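Local coordinates for putative iron-uptake ABC transport system,periplasmic iron-binding protein (Campylobacter jejuni, PDB 3E13) that binds ferric iron in the periplasm and probably hands it to an ABC transporter for uptake into the cell, at residues 19-24 and 259-264; 144-149 and 232-237; 152-157 and 292-297. All blocks are in the same frame, centred on the assembly; numbering follows the deposited sequence.

Contact 1: residues 19-24 and 259-264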
loop_
_atom_site.group_PDB
_atom_site.type_symbol
_atom_site.label_atom_id
_atom_site.label_comp_id
_atom_site.label_asym_id
_atom_site.label_seq_id
_atom_site.Cartn_x
_atom_site.Cartn_y
_atom_site.Cartn_z
ATOM N N ILE A 19 -2.500 13.764 12.527
ATOM C CA ILE A 19 -3.073 13.451 13.797
ATOM C C ILE A 19 -3.103 14.712 14.669
ATOM O O ILE A 19 -4.095 14.974 15.325
ATOM C CB ILE A 19 -2.317 12.265 14.445
ATOM C CG1 ILE A 19 -2.726 10.938 13.728
ATOM C CG2 ILE A 19 -2.590 12.231 15.943
ATOM C CD1 ILE A 19 -1.747 9.816 13.947
ATOM N N LYS A 20 -2.044 15.502 14.631
ATOM C CA LYS A 20 -1.984 16.763 15.380
ATOM C C LYS A 20 -3.077 17.685 14.941
ATOM O O LYS A 20 -3.782 18.292 15.777
ATOM C CB LYS A 20 -0.637 17.444 15.153
ATOM C CG LYS A 20 0.477 16.937 16.015
ATOM C CD LYS A 20 1.605 17.997 16.067
ATOM C CE LYS A 20 2.968 17.394 15.754
ATOM N NZ LYS A 20 4.043 18.350 16.131
ATOM N N LYS A 21 -3.307 17.736 13.639
ATOM C CA LYS A 21 -4.399 18.550 13.144
ATOM C C LYS A 21 -5.754 18.074 13.642
ATOM O O LYS A 21 -6.596 18.908 13.945
ATOM C CB LYS A 21 -4.358 18.644 11.645
ATOM C CG LYS A 21 -3.208 19.492 11.171
ATOM C CD LYS A 21 -3.094 19.446 9.693
ATOM C CE LYS A 21 -3.646 20.650 9.085
ATOM N NZ LYS A 21 -2.926 21.945 9.494
ATOM N N PHE A 22 -5.968 16.759 13.761
ATOM C CA PHE A 22 -7.227 16.261 14.308
ATOM C C PHE A 22 -7.402 16.678 15.778
ATOM O O PHE A 22 -8.511 17.074 16.217
ATOM C CB PHE A 22 -7.266 14.723 14.166
ATOM C CG PHE A 22 -8.531 14.090 14.654
ATOM C CD1 PHE A 22 -9.687 14.176 13.910
ATOM C CD2 PHE A 22 -8.571 13.452 15.894
ATOM C CE1 PHE A 22 -10.863 13.639 14.353
ATOM C CE2 PHE A 22 -9.736 12.891 16.348
ATOM C CZ PHE A 22 -10.862 12.966 15.598
ATOM N N GLU A 23 -6.323 16.541 16.532
ATOM C CA GLU A 23 -6.317 16.855 17.965
ATOM C C GLU A 23 -6.618 18.322 18.143
ATOM O O GLU A 23 -7.474 18.692 18.980
ATOM C CB GLU A 23 -4.990 16.513 18.583
ATOM C CG GLU A 23 -4.737 15.017 18.696
ATOM C CD GLU A 23 -3.387 14.637 19.268
ATOM O OE1 GLU A 23 -3.321 13.606 19.966
ATOM O OE2 GLU A 23 -2.366 15.310 18.986
ATOM N N GLU A 24 -5.987 19.148 17.313
ATOM C CA GLU A 24 -6.210 20.587 17.377
ATOM C C GLU A 24 -7.644 20.952 17.034
ATOM O O GLU A 24 -8.224 21.812 17.709
ATOM C CB GLU A 24 -5.259 21.338 16.468
ATOM C CG GLU A 24 -3.807 21.138 16.836
ATOM C CD GLU A 24 -2.827 21.589 15.736
ATOM O OE1 GLU A 24 -1.634 21.693 16.083
ATOM O OE2 GLU A 24 -3.215 21.812 14.548
ATOM N N SER A 259 -11.194 14.602 4.435
ATOM C CA SER A 259 -11.413 16.060 4.304
ATOM C C SER A 259 -10.439 16.663 3.299
ATOM O O SER A 259 -9.405 16.109 3.019
ATOM C CB SER A 259 -11.281 16.732 5.663
ATOM O OG SER A 259 -9.982 16.697 6.187
ATOM N N PRO A 260 -10.812 17.797 2.701
ATOM C CA PRO A 260 -9.959 18.452 1.712
ATOM C C PRO A 260 -8.535 18.686 2.131
ATOM O O PRO A 260 -7.626 18.338 1.345
ATOM C CB PRO A 260 -10.705 19.762 1.449
ATOM C CG PRO A 260 -12.149 19.415 1.718
ATOM C CD PRO A 260 -12.117 18.458 2.881
ATOM N N GLU A 261 -8.317 19.211 3.341
ATOM C CA GLU A 261 -6.981 19.524 3.801
ATOM C C GLU A 261 -6.122 18.285 3.989
ATOM O O GLU A 261 -4.957 18.289 3.632
ATOM C CB GLU A 261 -6.966 20.391 5.088
ATOM C CG GLU A 261 -5.548 20.746 5.514
ATOM C CD GLU A 261 -5.412 21.725 6.665
ATOM O OE1 GLU A 261 -6.380 21.931 7.413
ATOM O OE2 GLU A 261 -4.293 22.319 6.770
ATOM N N ILE A 262 -6.735 17.214 4.486
ATOM C CA ILE A 262 -5.973 16.033 4.811
ATOM C C ILE A 262 -5.646 15.245 3.534
ATOM O O ILE A 262 -4.533 14.720 3.390
ATOM C CB ILE A 262 -6.729 15.197 5.836
ATOM C CG1 ILE A 262 -6.955 16.016 7.101
ATOM C CG2 ILE A 262 -5.992 13.920 6.146
ATOM C CD1 ILE A 262 -5.629 16.541 7.787
ATOM N N GLN A 263 -6.594 15.188 2.599
ATOM C CA GLN A 263 -6.324 14.554 1.324
ATOM C C GLN A 263 -5.224 15.290 0.580
ATOM O O GLN A 263 -4.382 14.682 -0.072
ATOM C CB GLN A 263 -7.600 14.443 0.504
ATOM C CG GLN A 263 -8.584 13.469 1.122
ATOM C CD GLN A 263 -8.320 12.070 0.679
ATOM O OE1 GLN A 263 -8.303 11.790 -0.512
ATOM N NE2 GLN A 263 -8.039 11.197 1.628
ATOM N N LYS A 264 -5.211 16.625 0.697
ATOM C CA LYS A 264 -4.123 17.401 0.109
ATOM C C LYS A 264 -2.750 17.090 0.772
ATOM O O LYS A 264 -1.747 16.949 0.076
ATOM C CB LYS A 264 -4.436 18.904 0.122
ATOM C CG LYS A 264 -3.422 19.701 -0.774
ATOM C CD LYS A 264 -3.193 19.092 -2.167
ATOM C CE LYS A 264 -2.719 20.111 -3.211
ATOM N NZ LYS A 264 -1.904 19.485 -4.248
HETATM O O HOH W 1 -5.480 23.170 9.726
#
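K21 of the 19-24 segment and E261 of the 259-264 segment reach toward each other between two helices, and the pair illustrates how a long basic side chain can serve two different neighbours. Leaving its helix with CG anti to the carbonyl carbon (chi1 -71°), K21 runs straight through chi2, then bends at both chi3 and chi4. The bends matter: the straight aliphatic part lies beside I262, with K21 CD 4.3 Å from I262 CD1, while the end of the chain turns aside to the carboxylate. E261 has CG anti to the backbone N and is extended beyond it; the two side chains cross at about a right angle. The salt bridge joins K21 NZ to E261 OE2 at 3.1 Å. K21 CE is modelled nearer still, 2.9 Å from E261 OE2, a side-on approach so short that its detail is doubtful. The second carboxylate oxygen is reached indirectly, through water 1, which accepts from K21 NZ at 2.8 Å and donates to E261 OE1 at 2.8 Å.

In the fold, helix 14-26 is the connection of a beta-alpha-beta unit, linking the parallel strands 3-8 and 29-34, whereas helix 260-268 begins just after S259, which occupies its N-cap position. E261 therefore lies in the first turn, where the helix dipole would be expected to favour a negative charge. Helix 247-257 covers the apolar side: F256 touches both K21 and I262, and M257 adds to the surroundings of I262. With chi1 and chi2 both near -60°, I262 brings CD1 closer to the lysine than the direction of its CB would suggest. On the buried side of helix 14-26, F22 meets F253 edge-to-face.

Contact 2: residues 144-149 and 232-237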
loop_
_atom_site.group_PDB
_atom_site.type_symbol
_atom_site.label_atom_id
_atom_site.label_comp_id
_atom_site.label_asym_id
_atom_site.label_seq_id
_atom_site.Cartn_x
_atom_site.Cartn_y
_atom_site.Cartn_z
ATOM N N SER A 144 3.536 -7.279 -1.033
ATOM C CA SER A 144 3.915 -8.439 -1.816
ATOM C C SER A 144 2.786 -9.430 -1.872
ATOM O O SER A 144 2.514 -10.000 -2.938
ATOM C CB SER A 144 5.142 -9.164 -1.199
ATOM O OG SER A 144 6.272 -8.330 -1.134
ATOM N N LYS A 145 2.138 -9.652 -0.732
ATOM C CA LYS A 145 1.000 -10.576 -0.631
ATOM C C LYS A 145 -0.141 -10.100 -1.532
ATOM O O LYS A 145 -0.713 -10.886 -2.260
ATOM C CB LYS A 145 0.534 -10.685 0.783
ATOM C CG LYS A 145 1.529 -11.418 1.613
ATOM C CD LYS A 145 1.059 -11.689 2.989
ATOM C CE LYS A 145 0.946 -10.467 3.813
ATOM N NZ LYS A 145 0.660 -10.804 5.308
ATOM N N THR A 146 -0.438 -8.813 -1.508
ATOM C CA THR A 146 -1.533 -8.286 -2.288
ATOM C C THR A 146 -1.231 -8.238 -3.769
ATOM O O THR A 146 -2.098 -8.531 -4.567
ATOM C CB THR A 146 -1.994 -6.946 -1.737
ATOM O OG1 THR A 146 -2.549 -7.182 -0.417
ATOM C CG2 THR A 146 -3.103 -6.332 -2.609
ATOM N N LEU A 147 0.005 -7.959 -4.149
ATOM C CA LEU A 147 0.373 -8.063 -5.538
ATOM C C LEU A 147 0.157 -9.483 -6.066
ATOM O O LEU A 147 -0.399 -9.682 -7.134
ATOM C CB LEU A 147 1.797 -7.565 -5.777
ATOM C CG LEU A 147 2.413 -7.688 -7.172
ATOM C CD1 LEU A 147 1.591 -6.850 -8.182
ATOM C CD2 LEU A 147 3.850 -7.211 -7.148
ATOM N N LEU A 148 0.614 -10.508 -5.319
ATOM C CA LEU A 148 0.443 -11.864 -5.774
ATOM C C LEU A 148 -1.034 -12.250 -5.833
ATOM O O LEU A 148 -1.480 -12.914 -6.764
ATOM C CB LEU A 148 1.183 -12.837 -4.866
ATOM C CG LEU A 148 1.093 -14.292 -5.333
ATOM C CD1 LEU A 148 1.669 -14.492 -6.681
ATOM C CD2 LEU A 148 1.838 -15.178 -4.328
ATOM N N ALA A 149 -1.797 -11.820 -4.849
ATOM C CA ALA A 149 -3.250 -12.016 -4.857
ATOM C C ALA A 149 -3.887 -11.433 -6.123
ATOM O O ALA A 149 -4.790 -12.033 -6.686
ATOM C CB ALA A 149 -3.871 -11.441 -3.622
ATOM N N HIS A 232 -1.140 -2.426 -11.127
ATOM C CA HIS A 232 -1.665 -2.764 -9.814
ATOM C C HIS A 232 -1.805 -1.547 -8.900
ATOM O O HIS A 232 -0.858 -0.846 -8.650
ATOM C CB HIS A 232 -0.752 -3.785 -9.138
ATOM C CG HIS A 232 -1.260 -4.264 -7.815
ATOM N ND1 HIS A 232 -0.625 -4.016 -6.602
ATOM C CD2 HIS A 232 -2.368 -4.963 -7.522
ATOM C CE1 HIS A 232 -1.320 -4.595 -5.630
ATOM N NE2 HIS A 232 -2.370 -5.189 -6.162
ATOM N N ILE A 233 -3.048 -1.297 -8.509
ATOM C CA ILE A 233 -3.414 -0.307 -7.519
ATOM C C ILE A 233 -3.746 -1.024 -6.200
ATOM O O ILE A 233 -4.452 -2.062 -6.188
ATOM C CB ILE A 233 -4.657 0.460 -8.005
ATOM C CG1 ILE A 233 -4.333 1.211 -9.317
ATOM C CG2 ILE A 233 -5.138 1.414 -6.951
ATOM C CD1 ILE A 233 -3.334 2.241 -9.188
ATOM N N ASN A 234 -3.231 -0.481 -5.094
ATOM C CA ASN A 234 -3.583 -0.895 -3.749
ATOM C C ASN A 234 -4.011 0.369 -3.013
ATOM O O ASN A 234 -3.834 1.500 -3.526
ATOM C CB ASN A 234 -2.366 -1.579 -3.082
ATOM C CG ASN A 234 -2.729 -2.439 -1.867
ATOM O OD1 ASN A 234 -3.854 -2.415 -1.340
ATOM N ND2 ASN A 234 -1.759 -3.239 -1.418
ATOM N N ILE A 235 -4.687 0.218 -1.880
ATOM C CA ILE A 235 -5.100 1.348 -1.061
ATOM C C ILE A 235 -4.462 1.325 0.299
ATOM O O ILE A 235 -4.121 0.271 0.787
ATOM C CB ILE A 235 -6.660 1.381 -0.909
ATOM C CG1 ILE A 235 -7.205 0.082 -0.223
ATOM C CG2 ILE A 235 -7.272 1.669 -2.294
ATOM C CD1 ILE A 235 -8.601 0.205 0.370
ATOM N N SER A 236 -4.360 2.497 0.915
ATOM C CA SER A 236 -4.252 2.598 2.340
ATOM C C SER A 236 -5.718 2.856 2.757
ATOM O O SER A 236 -6.508 3.506 2.039
ATOM C CB SER A 236 -3.337 3.721 2.776
ATOM O OG SER A 236 -3.453 4.028 4.140
ATOM N N GLY A 237 -6.108 2.334 3.900
ATOM C CA GLY A 237 -7.477 2.484 4.313
ATOM C C GLY A 237 -7.697 2.345 5.782
ATOM O O GLY A 237 -6.760 2.185 6.553
#
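L147 packs against the ring of H232 in this buried contact. L147 CD1 lies over the face of the H232 imidazole, 4.2 Å from the ring centroid and 26° off its normal, a CH-pi interaction. L147 CA also sits above a ring face, displaced toward the rim, so both backbone and branch of the leucine border the histidine. T146 approaches differently: its methyl CG2 meets the ring at the edge, in plane. That methyl stands anti to the backbone N (chi1, measured to OG1, is -66°), placing it between H232 and N234. T146 CG2 also packs against N234 ND2 at 3.6 Å.

Helix 142-155 here lies against strand 233-241, which pairs antiparallel with strand 97-109. These antiparallel strands are consistent with the hinge of this two-lobed binding protein.

No hydrogen bond runs directly between the segments; D60 OD2 links them by bonding both T146 OG1 and N234 ND2, and T146 OG1 is also bonded to S62 OG. N234 OD1 accepts from I235 N at 2.8 Å, a bent bond with the donor tilted out of the carbonyl plane, and also from I61 N. Both ends of the amide are thus held, which should fix its rotation. The side chain of N234 comes within about 4 Å of that of the iron ligand Y143.

Contact 3: residues 152-157 and 292-297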
loop_
_atom_site.group_PDB
_atom_site.type_symbol
_atom_site.label_atom_id
_atom_site.label_comp_id
_atom_site.label_asym_id
_atom_site.label_seq_id
_atom_site.Cartn_x
_atom_site.Cartn_y
_atom_site.Cartn_z
ATOM N N ILE A 152 -3.185 -13.883 -8.966
ATOM C CA ILE A 152 -4.141 -14.971 -8.868
ATOM C C ILE A 152 -5.472 -14.532 -9.459
ATOM O O ILE A 152 -6.094 -15.227 -10.262
ATOM C CB ILE A 152 -4.344 -15.484 -7.432
ATOM C CG1 ILE A 152 -3.054 -16.042 -6.849
ATOM C CG2 ILE A 152 -5.438 -16.532 -7.428
ATOM C CD1 ILE A 152 -3.096 -16.252 -5.327
ATOM N N ALA A 153 -5.946 -13.377 -9.029
ATOM C CA ALA A 153 -7.259 -12.927 -9.445
ATOM C C ALA A 153 -7.333 -12.704 -10.974
ATOM O O ALA A 153 -8.368 -13.013 -11.603
ATOM C CB ALA A 153 -7.648 -11.663 -8.700
ATOM N N ASN A 154 -6.249 -12.222 -11.566
ATOM C CA ASN A 154 -6.250 -11.864 -12.970
ATOM C C ASN A 154 -5.874 -13.065 -13.879
ATOM O O ASN A 154 -6.535 -13.294 -14.910
ATOM C CB ASN A 154 -5.299 -10.712 -13.246
ATOM C CG ASN A 154 -5.922 -9.387 -12.992
ATOM O OD1 ASN A 154 -7.020 -9.085 -13.538
ATOM N ND2 ASN A 154 -5.281 -8.568 -12.153
ATOM N N ASP A 155 -4.887 -13.855 -13.469
ATOM C CA ASP A 155 -4.243 -14.832 -14.342
ATOM C C ASP A 155 -4.337 -16.254 -13.821
ATOM O O ASP A 155 -3.879 -17.155 -14.525
ATOM C CB ASP A 155 -2.776 -14.479 -14.582
ATOM C CG ASP A 155 -2.591 -13.136 -15.289
ATOM O OD1 ASP A 155 -3.481 -12.668 -16.020
ATOM O OD2 ASP A 155 -1.583 -12.453 -15.129
ATOM N N GLY A 156 -4.888 -16.469 -12.613
ATOM C CA GLY A 156 -5.052 -17.825 -12.079
ATOM C C GLY A 156 -3.921 -18.260 -11.176
ATOM O O GLY A 156 -2.795 -17.682 -11.204
ATOM N N ASN A 157 -4.149 -19.323 -10.413
ATOM C CA ASN A 157 -3.154 -19.759 -9.441
ATOM C C ASN A 157 -1.920 -20.482 -9.994
ATOM O O ASN A 157 -0.900 -20.530 -9.324
ATOM C CB ASN A 157 -3.807 -20.532 -8.265
ATOM C CG ASN A 157 -4.533 -21.820 -8.672
ATOM O OD1 ASN A 157 -5.296 -22.396 -7.855
ATOM N ND2 ASN A 157 -4.356 -22.249 -9.875
ATOM N N LYS A 292 -2.434 3.693 -17.249
ATOM C CA LYS A 292 -3.622 2.841 -17.150
ATOM C C LYS A 292 -3.573 2.055 -15.862
ATOM O O LYS A 292 -2.569 1.452 -15.582
ATOM C CB LYS A 292 -3.625 1.840 -18.296
ATOM C CG LYS A 292 -4.020 2.473 -19.614
ATOM C CD LYS A 292 -3.995 1.486 -20.816
ATOM C CE LYS A 292 -4.489 0.071 -20.603
ATOM N NZ LYS A 292 -4.299 -0.769 -21.849
ATOM N N GLU A 293 -4.683 2.052 -15.141
ATOM C CA GLU A 293 -4.844 1.316 -13.877
ATOM C C GLU A 293 -5.655 0.049 -14.083
ATOM O O GLU A 293 -6.608 0.014 -14.855
ATOM C CB GLU A 293 -5.628 2.153 -12.861
ATOM C CG GLU A 293 -4.952 3.433 -12.503
ATOM C CD GLU A 293 -5.757 4.297 -11.545
ATOM O OE1 GLU A 293 -6.798 3.844 -10.987
ATOM O OE2 GLU A 293 -5.295 5.424 -11.346
ATOM N N ASP A 294 -5.294 -1.013 -13.372
ATOM C CA ASP A 294 -6.091 -2.192 -13.375
ATOM C C ASP A 294 -7.489 -1.821 -12.840
ATOM O O ASP A 294 -7.624 -1.100 -11.809
ATOM C CB ASP A 294 -5.433 -3.235 -12.461
ATOM C CG ASP A 294 -6.012 -4.616 -12.604
ATOM O OD1 ASP A 294 -5.257 -5.599 -12.237
ATOM O OD2 ASP A 294 -7.161 -4.832 -13.050
ATOM N N GLN A 295 -8.498 -2.278 -13.570
ATOM C CA GLN A 295 -9.892 -2.012 -13.206
ATOM C C GLN A 295 -10.492 -2.964 -12.184
ATOM O O GLN A 295 -11.629 -2.760 -11.728
ATOM C CB GLN A 295 -10.767 -1.916 -14.457
ATOM C CG GLN A 295 -10.338 -0.804 -15.400
ATOM C CD GLN A 295 -10.397 0.545 -14.794
ATOM O OE1 GLN A 295 -9.346 1.189 -14.613
ATOM N NE2 GLN A 295 -11.578 0.971 -14.406
ATOM N N ILE A 296 -9.753 -4.002 -11.807
ATOM C CA ILE A 296 -10.308 -4.981 -10.888
ATOM C C ILE A 296 -10.661 -4.303 -9.557
ATOM O O ILE A 296 -9.896 -3.460 -9.059
ATOM C CB ILE A 296 -9.308 -6.137 -10.704
ATOM C CG1 ILE A 296 -10.001 -7.301 -9.957
ATOM C CG2 ILE A 296 -8.096 -5.689 -9.920
ATOM C CD1 ILE A 296 -9.121 -8.547 -9.953
ATOM N N PRO A 297 -11.795 -4.656 -8.943
ATOM C CA PRO A 297 -12.069 -4.127 -7.625
ATOM C C PRO A 297 -11.046 -4.632 -6.635
ATOM O O PRO A 297 -10.712 -5.810 -6.653
ATOM C CB PRO A 297 -13.450 -4.678 -7.318
ATOM C CG PRO A 297 -14.028 -4.897 -8.621
ATOM C CD PRO A 297 -12.912 -5.467 -9.448
HETATM O O HOH W 2 -8.260 -6.778 -14.295
#
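D294 extends toward helix 142-155 with CG anti to its backbone N (chi1 -168°), and N154 answers from the opposite direction with CG anti to its own carbonyl carbon (chi1 -84°); carboxylate and amide meet between the 292-297 and 152-157 segments. I296 also holds its branch CG1 anti to the backbone N and continues extended, sending CD1 to the same helix. D294 and N154 make the polar part of the contact, I296 the apolar one.

On the polar side, N154 ND2 donates to D294 OD1 at 3.0 Å with an angle of 140° at the hydrogen, so the bond is bent. It uses the syn lone pair of OD1, while the acceptor lies out of the plane of the amide; the two flat groups are turned only moderately against each other. Water 2 completes the link by donating to N154 OD1 at 2.7 Å and to D294 OD2 at 2.6 Å. Amide and carboxylate are therefore tied at both of their polar ends, once directly and once through solvent.

The apolar part is small: A153 CB packs on I296 CD1 at 3.7 Å, and I296 CD1 also borders N154 OD1. Helix 298-302 flanks this patch, with K300 touching A153 and I301 touching I296. R229 lies nearby, salt-bridged to D155 and in a long, weak ion pair with D294.

D294 is also held by its own loop. D294 OD2 accepts from I296 N at 3.0 Å, a nearly straight bond that arrives from above the carboxylate plane. One aspartate thus reaches across to the helix with OD1 while OD2 curls the loop ahead of helix 298-302, and the bond from the amide two residues on is the signature of an Asx turn.

In the fold
From the N terminus, helix 14-26 supplies the first half of contact 1, whose partner comes only after 234 intervening residues. Helix 142-155 then opens contacts 2 and 3 in quick succession. Strand 233-241 closes contact 2, a loop of 82 residues nested wholly within that of contact 1. Helix 260-268 closes contact 1, and the loop at 292-297 closes contact 3 last, so contact 3 crosses both others along the chain. Contacts 2 and 3 share helix 142-155 and touch where I233 CD1 packs 3.9 Å from E293 CG. Contact 1 ties two helices on the opposite side of the chain's centre from contact 3; the centres of contacts 1 and 3 are about 33 Å apart.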